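Local coordinates for uncharacterized protein (Neisseria meningitidis, PDB 2PLI), which probably takes part in magnesium and cobalt ion transport, the chain being the transporter-associated (CorC-associated) domain of a longer CBS-domain protein, at residues 50-55 against 80-85; 10-13 against 19-22; 37-42 against 70-75. All blocks are in the same frame, centred on the assembly; numbering follows the deposited sequence.

Interaction 1: 50-55 against 80-85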
loop_
_atom_site.group_PDB
_atom_site.type_symbol
_atom_site.label_atom_id
_atom_site.label_comp_id
_atom_site.label_asym_id
_atom_site.label_seq_id
_atom_site.Cartn_x
_atom_site.Cartn_y
_atom_site.Cartn_z
ATOM N N LEU A 50 0.391 -13.010 -13.201
ATOM C CA LEU A 50 1.555 -13.838 -13.056
ATOM C C LEU A 50 1.198 -15.298 -12.763
ATOM O O LEU A 50 1.788 -16.221 -13.328
ATOM C CB LEU A 50 2.456 -13.258 -11.977
ATOM C CG LEU A 50 3.855 -13.828 -11.915
ATOM C CD1 LEU A 50 4.705 -13.423 -13.121
ATOM C CD2 LEU A 50 4.525 -13.330 -10.673
ATOM N N VAL A 51 0.217 -15.509 -11.891
ATOM C CA VAL A 51 -0.289 -16.865 -11.631
ATOM C C VAL A 51 -0.815 -17.498 -12.896
ATOM O O VAL A 51 -0.539 -18.649 -13.177
ATOM C CB VAL A 51 -1.323 -16.843 -10.535
ATOM C CG1 VAL A 51 -2.054 -18.151 -10.459
ATOM C CG2 VAL A 51 -0.605 -16.525 -9.174
ATOM N N ILE A 52 -1.597 -16.766 -13.667
ATOM C CA ILE A 52 -2.158 -17.293 -14.918
ATOM C C ILE A 52 -1.014 -17.637 -15.887
ATOM O O ILE A 52 -1.070 -18.676 -16.571
ATOM C CB ILE A 52 -3.153 -16.290 -15.506
ATOM C CG1 ILE A 52 -4.439 -16.200 -14.666
ATOM C CG2 ILE A 52 -3.524 -16.647 -16.932
ATOM C CD1 ILE A 52 -5.356 -15.043 -15.034
ATOM N N GLN A 53 -0.005 -16.783 -15.967
ATOM C CA GLN A 53 1.195 -17.046 -16.802
ATOM C C GLN A 53 1.872 -18.348 -16.408
ATOM O O GLN A 53 2.195 -19.158 -17.269
ATOM C CB GLN A 53 2.186 -15.885 -16.751
ATOM C CG GLN A 53 3.625 -16.152 -17.329
ATOM C CD GLN A 53 4.630 -15.089 -16.863
ATOM O OE1 GLN A 53 4.413 -13.893 -17.079
ATOM N NE2 GLN A 53 5.672 -15.512 -16.125
ATOM N N GLU A 54 2.101 -18.535 -15.118
ATOM C CA GLU A 54 2.850 -19.694 -14.628
ATOM C C GLU A 54 2.051 -20.986 -14.706
ATOM O O GLU A 54 2.631 -22.045 -14.959
ATOM C CB GLU A 54 3.292 -19.495 -13.203
ATOM C CG GLU A 54 4.316 -18.385 -13.038
ATOM C CD GLU A 54 5.692 -18.775 -13.540
ATOM O OE1 GLU A 54 6.114 -19.937 -13.353
ATOM O OE2 GLU A 54 6.355 -17.908 -14.129
ATOM N N LEU A 55 0.741 -20.910 -14.490
ATOM C CA LEU A 55 -0.135 -22.089 -14.697
ATOM C C LEU A 55 -0.472 -22.371 -16.156
ATOM O O LEU A 55 -0.809 -23.526 -16.498
ATOM C CB LEU A 55 -1.441 -21.990 -13.922
ATOM C CG LEU A 55 -1.271 -22.180 -12.428
ATOM C CD1 LEU A 55 -2.568 -21.841 -11.624
ATOM C CD2 LEU A 55 -0.805 -23.595 -12.103
ATOM N N ARG A 80 -14.535 -16.043 -15.866
ATOM C CA ARG A 80 -13.988 -14.810 -16.435
ATOM C C ARG A 80 -12.592 -14.429 -15.905
ATOM O O ARG A 80 -11.670 -14.142 -16.675
ATOM C CB ARG A 80 -14.968 -13.669 -16.177
ATOM C CG ARG A 80 -16.255 -13.725 -16.979
ATOM C CD ARG A 80 -16.007 -13.385 -18.484
ATOM N NE ARG A 80 -15.468 -12.036 -18.694
ATOM C CZ ARG A 80 -16.184 -10.911 -18.767
ATOM N NH1 ARG A 80 -17.510 -10.917 -18.677
ATOM N NH2 ARG A 80 -15.561 -9.752 -18.938
ATOM N N ARG A 81 -12.446 -14.482 -14.590
ATOM C CA ARG A 81 -11.378 -13.861 -13.865
ATOM C C ARG A 81 -10.920 -14.620 -12.642
ATOM O O ARG A 81 -11.701 -15.326 -11.987
ATOM C CB ARG A 81 -11.767 -12.433 -13.427
ATOM C CG ARG A 81 -11.981 -11.500 -14.571
ATOM C CD ARG A 81 -11.994 -10.068 -14.128
ATOM N NE ARG A 81 -12.225 -9.225 -15.297
ATOM C CZ ARG A 81 -12.432 -7.919 -15.232
ATOM N NH1 ARG A 81 -12.439 -7.306 -14.062
ATOM N NH2 ARG A 81 -12.642 -7.240 -16.349
ATOM N N LEU A 82 -9.641 -14.430 -12.321
ATOM C CA LEU A 82 -9.080 -14.887 -11.069
ATOM C C LEU A 82 -9.156 -13.665 -10.156
ATOM O O LEU A 82 -8.640 -12.596 -10.512
ATOM C CB LEU A 82 -7.608 -15.275 -11.336
ATOM C CG LEU A 82 -6.692 -15.546 -10.177
ATOM C CD1 LEU A 82 -7.243 -16.599 -9.242
ATOM C CD2 LEU A 82 -5.299 -15.927 -10.728
ATOM N N HIS A 83 -9.807 -13.837 -9.003
ATOM C CA HIS A 83 -10.057 -12.759 -8.085
ATOM C C HIS A 83 -9.180 -12.708 -6.821
ATOM O O HIS A 83 -8.790 -11.626 -6.373
ATOM C CB HIS A 83 -11.525 -12.772 -7.713
ATOM C CG HIS A 83 -12.435 -12.396 -8.840
ATOM N ND1 HIS A 83 -12.500 -11.112 -9.321
ATOM C CD2 HIS A 83 -13.370 -13.099 -9.524
ATOM C CE1 HIS A 83 -13.409 -11.039 -10.281
ATOM N NE2 HIS A 83 -13.950 -12.230 -10.409
ATOM N N THR A 84 -8.933 -13.851 -6.193
ATOM C CA THR A 84 -8.239 -13.904 -4.909
ATOM C C THR A 84 -7.340 -15.103 -4.820
ATOM O O THR A 84 -7.689 -16.205 -5.271
ATOM C CB THR A 84 -9.279 -13.986 -3.759
ATOM O OG1 THR A 84 -10.317 -12.997 -4.023
ATOM C CG2 THR A 84 -8.622 -13.716 -2.418
ATOM N N LEU A 85 -6.212 -14.878 -4.166
ATOM C CA LEU A 85 -5.202 -15.915 -3.909
ATOM C C LEU A 85 -4.952 -16.008 -2.401
ATOM O O LEU A 85 -5.123 -15.037 -1.685
ATOM C CB LEU A 85 -3.892 -15.522 -4.583
ATOM C CG LEU A 85 -3.936 -15.373 -6.110
ATOM C CD1 LEU A 85 -2.773 -14.604 -6.591
ATOM C CD2 LEU A 85 -4.025 -16.791 -6.748
#
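Leu82 opens the contact: its CD2 methyl lies 3.9 Å from Val51 CG1 and 4.0 Å from Ile52 CG1, so one branch of the leucine serves two successive residues of the helix. CG is anti to the backbone N (chi1 169°), which carries the CD2 branch to the helix; there Leu82 runs roughly perpendicular to Val51 and antiparallel alongside Ile52. The other branch of Leu82 turns to Val74 on the adjacent strand. His83 and Thr84 then both face Arg76, a classic beta bulge, and both stay clear of the helix. Beyond them the strand presents Leu85, whose CD1 meets Val51 CG2 tip to tip at 3.9 Å. Val51 is therefore shared, one methyl going to Leu82 and the other to Leu85, and its side chain also touches Val65 on strand 64-67. All three approaches are apolar van der Waals contacts, and Val51, Leu82 and Leu85 are buried. The segment axes pass 10.7 Å apart at 96°, so helix 50-55 lies almost square across strand 82-85. Such a layer of aliphatic branches between a helix and the face of an antiparallel sheet is characteristic of an alpha/beta sandwich core, here that of the transporter-associated domain.

Interaction 2: 10-13 against 19-22. With ZN (zinc ion), chain S; ZN (zinc ion), chain G.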
loop_
_atom_site.group_PDB
_atom_site.type_symbol
_atom_site.label_atom_id
_atom_site.label_comp_id
_atom_site.label_asym_id
_atom_site.label_seq_id
_atom_site.Cartn_x
_atom_site.Cartn_y
_atom_site.Cartn_z
ATOM N N ASP A 10 -6.917 -4.128 2.845
ATOM C CA ASP A 10 -5.565 -4.536 2.458
ATOM C C ASP A 10 -5.624 -5.317 1.136
ATOM O O ASP A 10 -6.318 -6.345 1.076
ATOM C CB ASP A 10 -4.985 -5.525 3.500
ATOM C CG ASP A 10 -4.896 -4.980 4.923
ATOM O OD1 ASP A 10 -5.205 -3.810 5.165
ATOM O OD2 ASP A 10 -4.533 -5.773 5.832
ATOM N N ASN A 11 -4.852 -4.927 0.116
ATOM C CA ASN A 11 -4.794 -5.801 -1.059
ATOM C C ASN A 11 -4.006 -7.070 -0.728
ATOM O O ASN A 11 -4.211 -8.074 -1.343
ATOM C CB ASN A 11 -4.258 -5.143 -2.315
ATOM C CG ASN A 11 -2.990 -4.398 -2.134
ATOM O OD1 ASN A 11 -2.209 -4.625 -1.195
ATOM N ND2 ASN A 11 -2.753 -3.423 -3.072
ATOM N N ILE A 12 -3.089 -6.967 0.235
ATOM C CA ILE A 12 -2.329 -8.110 0.747
ATOM C C ILE A 12 -2.617 -8.184 2.226
ATOM O O ILE A 12 -2.061 -7.387 2.985
ATOM C CB ILE A 12 -0.796 -7.970 0.523
ATOM C CG1 ILE A 12 -0.443 -7.726 -0.943
ATOM C CG2 ILE A 12 -0.053 -9.213 1.043
ATOM C CD1 ILE A 12 1.030 -7.453 -1.210
ATOM N N HIS A 13 -3.488 -9.104 2.624
ATOM C CA HIS A 13 -4.049 -9.109 3.977
ATOM C C HIS A 13 -3.522 -10.270 4.750
ATOM O O HIS A 13 -3.727 -11.396 4.356
ATOM C CB HIS A 13 -5.541 -9.233 3.890
ATOM C CG HIS A 13 -6.196 -9.194 5.214
ATOM N ND1 HIS A 13 -6.029 -8.132 6.086
ATOM C CD2 HIS A 13 -7.018 -10.073 5.821
ATOM C CE1 HIS A 13 -6.697 -8.393 7.199
ATOM N NE2 HIS A 13 -7.300 -9.563 7.056
ATOM N N ARG A 19 0.426 -16.145 6.622
ATOM C CA ARG A 19 -0.499 -16.501 5.550
ATOM C C ARG A 19 -1.238 -15.252 5.136
ATOM O O ARG A 19 -1.659 -14.480 5.978
ATOM C CB ARG A 19 -1.480 -17.532 6.075
ATOM C CG ARG A 19 -2.141 -18.307 5.032
ATOM C CD ARG A 19 -2.328 -19.732 5.588
ATOM N NE ARG A 19 -3.287 -20.414 4.785
ATOM C CZ ARG A 19 -4.581 -20.466 5.034
ATOM N NH1 ARG A 19 -5.116 -19.963 6.142
ATOM N NH2 ARG A 19 -5.314 -21.087 4.170
ATOM N N TRP A 20 -1.373 -15.067 3.829
ATOM C CA TRP A 20 -1.906 -13.846 3.282
ATOM C C TRP A 20 -2.990 -14.078 2.244
ATOM O O TRP A 20 -2.812 -14.885 1.323
ATOM C CB TRP A 20 -0.770 -13.041 2.618
ATOM C CG TRP A 20 0.353 -12.797 3.541
ATOM C CD1 TRP A 20 0.477 -11.758 4.402
ATOM C CD2 TRP A 20 1.515 -13.617 3.734
ATOM N NE1 TRP A 20 1.630 -11.878 5.142
ATOM C CE2 TRP A 20 2.273 -13.026 4.767
ATOM C CE3 TRP A 20 1.988 -14.800 3.154
ATOM C CZ2 TRP A 20 3.475 -13.568 5.214
ATOM C CZ3 TRP A 20 3.199 -15.355 3.633
ATOM C CH2 TRP A 20 3.914 -14.729 4.634
ATOM N N ARG A 21 -4.082 -13.333 2.348
ATOM C CA ARG A 21 -5.091 -13.361 1.314
ATOM C C ARG A 21 -4.823 -12.184 0.400
ATOM O O ARG A 21 -4.713 -11.039 0.892
ATOM C CB ARG A 21 -6.489 -13.256 1.908
ATOM C CG ARG A 21 -7.547 -13.437 0.811
ATOM C CD ARG A 21 -8.973 -13.300 1.364
ATOM N NE ARG A 21 -9.261 -14.233 2.427
ATOM C CZ ARG A 21 -9.427 -13.898 3.710
ATOM N NH1 ARG A 21 -9.335 -12.624 4.119
ATOM N NH2 ARG A 21 -9.679 -14.843 4.596
ATOM N N ILE A 22 -4.685 -12.447 -0.898
ATOM C CA ILE A 22 -4.207 -11.409 -1.817
ATOM C C ILE A 22 -5.198 -11.174 -2.969
ATOM O O ILE A 22 -5.588 -12.112 -3.666
ATOM C CB ILE A 22 -2.824 -11.827 -2.423
ATOM C CG1 ILE A 22 -1.796 -12.077 -1.319
ATOM C CG2 ILE A 22 -2.294 -10.757 -3.399
ATOM C CD1 ILE A 22 -0.404 -12.486 -1.805
HETATM ZN ZN ZN S . -4.765 -3.457 7.154
HETATM ZN ZN ZN G . -8.678 -10.405 8.280
HETATM O O HOH W 1 -10.074 -8.894 8.250
HETATM O O HOH W 2 -8.929 -12.326 7.604
#
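His13 and Arg21 form an antiparallel hydrogen-bonded pair whose two backbone bonds fix the register of the hairpin. His13 N gives to Arg21 O at 2.9 Å, and Arg21 N returns a bond to His13 O at 2.8 Å. His13 O is approached a second time by Trp20 CA, 3.2 Å away, in a CA-H...O contact. Ile12 and Ile22 make the neighbouring non-hydrogen-bonded pair. Their side chains run alongside each other in the same direction, Ile12 CG2 being 4.1 Å from Ile22 CG1; this is the tightly packed, buried face.

The face carrying His13 and Arg21 is polar, and its loose side is that of Arg21, which is exposed; His13 itself is buried. Arg21 NH1 comes no nearer than 3.8 Å to His13 CD2, at the ring edge, with the ring and guanidinium planes 26° apart. The imidazole is held from two directions. ND1 donates to Asp10 OD2 almost straight (172°), in the ring plane but from above the carboxylate plane, while NE2 binds a zinc ion that also carries two waters. CG anti to the backbone N (chi1 -178°) carries the ring out to this metal. Asp10 OD1 binds another zinc ion, 2.1 Å away, whose shell includes His13 and Asp10 of the second subunit and Glu27 of the third, so the hairpin contributes to a site between subunits.

Behind the isoleucine face, helix 28-35 supplies Ile31 to both isoleucines, Phe34 to Ile12 and Phe35 to Ile22, and the Trp20 ring meets Phe34 and Phe35 edge-to-face. Strand 12-14 is an edge strand of the chain's own sheet, while strand 19-23 pairs on its other side with strand 82-89.

Interaction 3: 37-42 against 70-75. With ZN (zinc ion), chain B.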
loop_
_atom_site.group_PDB
_atom_site.type_symbol
_atom_site.label_atom_id
_atom_site.label_comp_id
_atom_site.label_asym_id
_atom_site.label_seq_id
_atom_site.Cartn_x
_atom_site.Cartn_y
_atom_site.Cartn_z
ATOM N N THR A 37 10.399 -10.341 -2.921
ATOM C CA THR A 37 10.518 -11.092 -4.173
ATOM C C THR A 37 10.992 -10.170 -5.301
ATOM O O THR A 37 10.992 -8.948 -5.175
ATOM C CB THR A 37 9.181 -11.768 -4.516
ATOM O OG1 THR A 37 8.123 -10.796 -4.426
ATOM C CG2 THR A 37 8.877 -12.905 -3.524
ATOM N N GLU A 38 11.391 -10.783 -6.411
ATOM C CA GLU A 38 11.841 -10.055 -7.579
ATOM C C GLU A 38 11.136 -10.573 -8.825
ATOM O O GLU A 38 11.752 -10.827 -9.881
ATOM C CB GLU A 38 13.371 -10.178 -7.696
ATOM C CG GLU A 38 14.137 -9.406 -6.634
ATOM C CD GLU A 38 15.635 -9.682 -6.685
ATOM O OE1 GLU A 38 16.143 -10.067 -7.766
ATOM O OE2 GLU A 38 16.305 -9.516 -5.636
ATOM N N TYR A 39 9.823 -10.750 -8.693
ATOM C CA TYR A 39 9.013 -11.165 -9.793
ATOM C C TYR A 39 8.991 -10.120 -10.872
ATOM O O TYR A 39 9.043 -8.921 -10.624
ATOM C CB TYR A 39 7.589 -11.370 -9.342
ATOM C CG TYR A 39 7.366 -12.407 -8.278
ATOM C CD1 TYR A 39 7.991 -13.634 -8.308
ATOM C CD2 TYR A 39 6.444 -12.186 -7.263
ATOM C CE1 TYR A 39 7.735 -14.597 -7.347
ATOM C CE2 TYR A 39 6.178 -13.144 -6.331
ATOM C CZ TYR A 39 6.843 -14.339 -6.346
ATOM O OH TYR A 39 6.533 -15.266 -5.368
ATOM N N SER A 40 8.886 -10.601 -12.093
ATOM C CA SER A 40 8.897 -9.719 -13.222
ATOM C C SER A 40 8.295 -10.527 -14.346
ATOM O O SER A 40 8.556 -11.714 -14.462
ATOM C CB SER A 40 10.347 -9.309 -13.494
ATOM O OG SER A 40 10.552 -8.908 -14.811
ATOM N N SER A 41 7.461 -9.890 -15.150
ATOM C CA SER A 41 6.912 -10.538 -16.325
ATOM C C SER A 41 6.992 -9.558 -17.465
ATOM O O SER A 41 6.949 -8.346 -17.270
ATOM C CB SER A 41 5.462 -10.962 -16.070
ATOM O OG SER A 41 4.855 -11.490 -17.240
ATOM N N GLU A 42 7.160 -10.094 -18.658
ATOM C CA GLU A 42 7.061 -9.283 -19.832
ATOM C C GLU A 42 5.594 -8.999 -20.141
ATOM O O GLU A 42 5.278 -7.972 -20.741
ATOM C CB GLU A 42 7.736 -10.012 -20.987
ATOM C CG GLU A 42 9.233 -10.109 -20.804
ATOM C CD GLU A 42 9.930 -8.790 -21.081
ATOM O OE1 GLU A 42 9.473 -8.038 -21.970
ATOM O OE2 GLU A 42 10.950 -8.522 -20.428
ATOM N N LEU A 70 7.254 -18.519 -2.769
ATOM C CA LEU A 70 5.866 -18.368 -2.343
ATOM C C LEU A 70 4.970 -19.373 -3.064
ATOM O O LEU A 70 5.121 -19.591 -4.271
ATOM C CB LEU A 70 5.332 -16.967 -2.629
ATOM C CG LEU A 70 5.948 -15.793 -1.882
ATOM C CD1 LEU A 70 5.249 -14.490 -2.295
ATOM C CD2 LEU A 70 5.915 -15.995 -0.372
ATOM N N GLN A 71 4.022 -19.943 -2.330
ATOM C CA GLN A 71 2.980 -20.806 -2.905
ATOM C C GLN A 71 1.697 -20.003 -2.935
ATOM O O GLN A 71 1.293 -19.409 -1.902
ATOM C CB GLN A 71 2.760 -22.035 -2.036
ATOM C CG GLN A 71 1.629 -22.905 -2.583
ATOM C CD GLN A 71 1.278 -24.027 -1.661
ATOM O OE1 GLN A 71 1.952 -25.065 -1.649
ATOM N NE2 GLN A 71 0.229 -23.842 -0.861
ATOM N N PHE A 72 1.065 -19.959 -4.093
ATOM C CA PHE A 72 -0.200 -19.261 -4.263
ATOM C C PHE A 72 -1.243 -20.298 -4.562
ATOM O O PHE A 72 -1.053 -21.077 -5.502
ATOM C CB PHE A 72 -0.143 -18.304 -5.435
ATOM C CG PHE A 72 0.802 -17.190 -5.242
ATOM C CD1 PHE A 72 0.438 -16.064 -4.554
ATOM C CD2 PHE A 72 2.113 -17.311 -5.673
ATOM C CE1 PHE A 72 1.348 -15.034 -4.325
ATOM C CE2 PHE A 72 3.026 -16.301 -5.491
ATOM C CZ PHE A 72 2.665 -15.151 -4.796
ATOM N N THR A 73 -2.327 -20.291 -3.811
ATOM C CA THR A 73 -3.456 -21.158 -4.098
ATOM C C THR A 73 -4.616 -20.294 -4.502
ATOM O O THR A 73 -4.901 -19.298 -3.880
ATOM C CB THR A 73 -3.850 -22.039 -2.874
ATOM O OG1 THR A 73 -2.702 -22.765 -2.421
ATOM C CG2 THR A 73 -4.953 -23.027 -3.250
ATOM N N VAL A 74 -5.339 -20.689 -5.525
ATOM C CA VAL A 74 -6.522 -19.922 -5.942
ATOM C C VAL A 74 -7.649 -20.019 -4.935
ATOM O O VAL A 74 -8.106 -21.123 -4.646
ATOM C CB VAL A 74 -6.995 -20.391 -7.348
ATOM C CG1 VAL A 74 -8.226 -19.621 -7.764
ATOM C CG2 VAL A 74 -5.831 -20.238 -8.386
ATOM N N ALA A 75 -8.099 -18.880 -4.393
ATOM C CA ALA A 75 -9.212 -18.816 -3.415
ATOM C C ALA A 75 -10.573 -18.424 -3.985
ATOM O O ALA A 75 -11.621 -18.849 -3.492
ATOM C CB ALA A 75 -8.843 -17.855 -2.308
HETATM ZN ZN ZN B . 11.793 -6.624 -21.394
HETATM O O HOH W 3 12.445 -7.419 -23.461
HETATM O O HOH W 4 12.234 -7.219 -19.419
#
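Tyr39 OH is hydrogen-bonded to the backbone O of Ile67 and is otherwise hemmed in by carbon across the contact. It lies 3.4 Å from both CB and CD1 of Leu70, and Phe72 CE2 is 3.7 Å from the same Tyr39 OH. The oxygen sits in the plane of the Phe72 ring, at its edge, so the phenylalanine offers hydrogen-bearing rim carbons and not its pi face. Leu70 CD1 likewise stands at the edge of the Tyr39 ring, near its plane. That leucine methyl reaches Thr37 too, with Thr37 CG2 4.1 Å from Leu70 CD1 and the two side chains nearly perpendicular. With Thr37 OG1 between the backbone N and the carbonyl carbon (chi1 50°), CG2 is anti to that carbon and faces the leucine, while OG1 bonds to Asn32 OD1; Thr37 CB also lies over one face of the Tyr39 ring, offset toward its rim.

At the far end of the loop the chemistry changes. Glu42 OE2 binds a zinc ion at 2.3 Å, together with two waters and His83 and Asp78 of the fourth subunit. The loop 37-42 thus joins two environments: its Thr37-Tyr39 end lies against strand 70-75 through carbon contacts, and the phenol hydroxyl, set among carbons, is satisfied by a main-chain carbonyl, whereas its exposed Glu42 end is tied by metal coordination to a neighbouring molecule of the assembly.

In the fold
Interaction 1 is a buried, wholly apolar contact; the other two are only partly buried, and interaction 2 combines a buried face with an exposed arginine. Only interaction 2 has hydrogen bonds between its own segments, as expected of paired strands, whereas the other two set a helix or a loop against the sheet. All three reach that sheet: Leu85 O probably accepts from Ile22 N at 2.7 Å, linking interactions 1 and 2, and Thr84 O takes Ala75 N at 2.8 Å, linking 1 and 3. Ile22 CD1 packs on Phe72 CE1 between 2 and 3. One zinc ion of interaction 2 and that of interaction 3 are shared with other subunits.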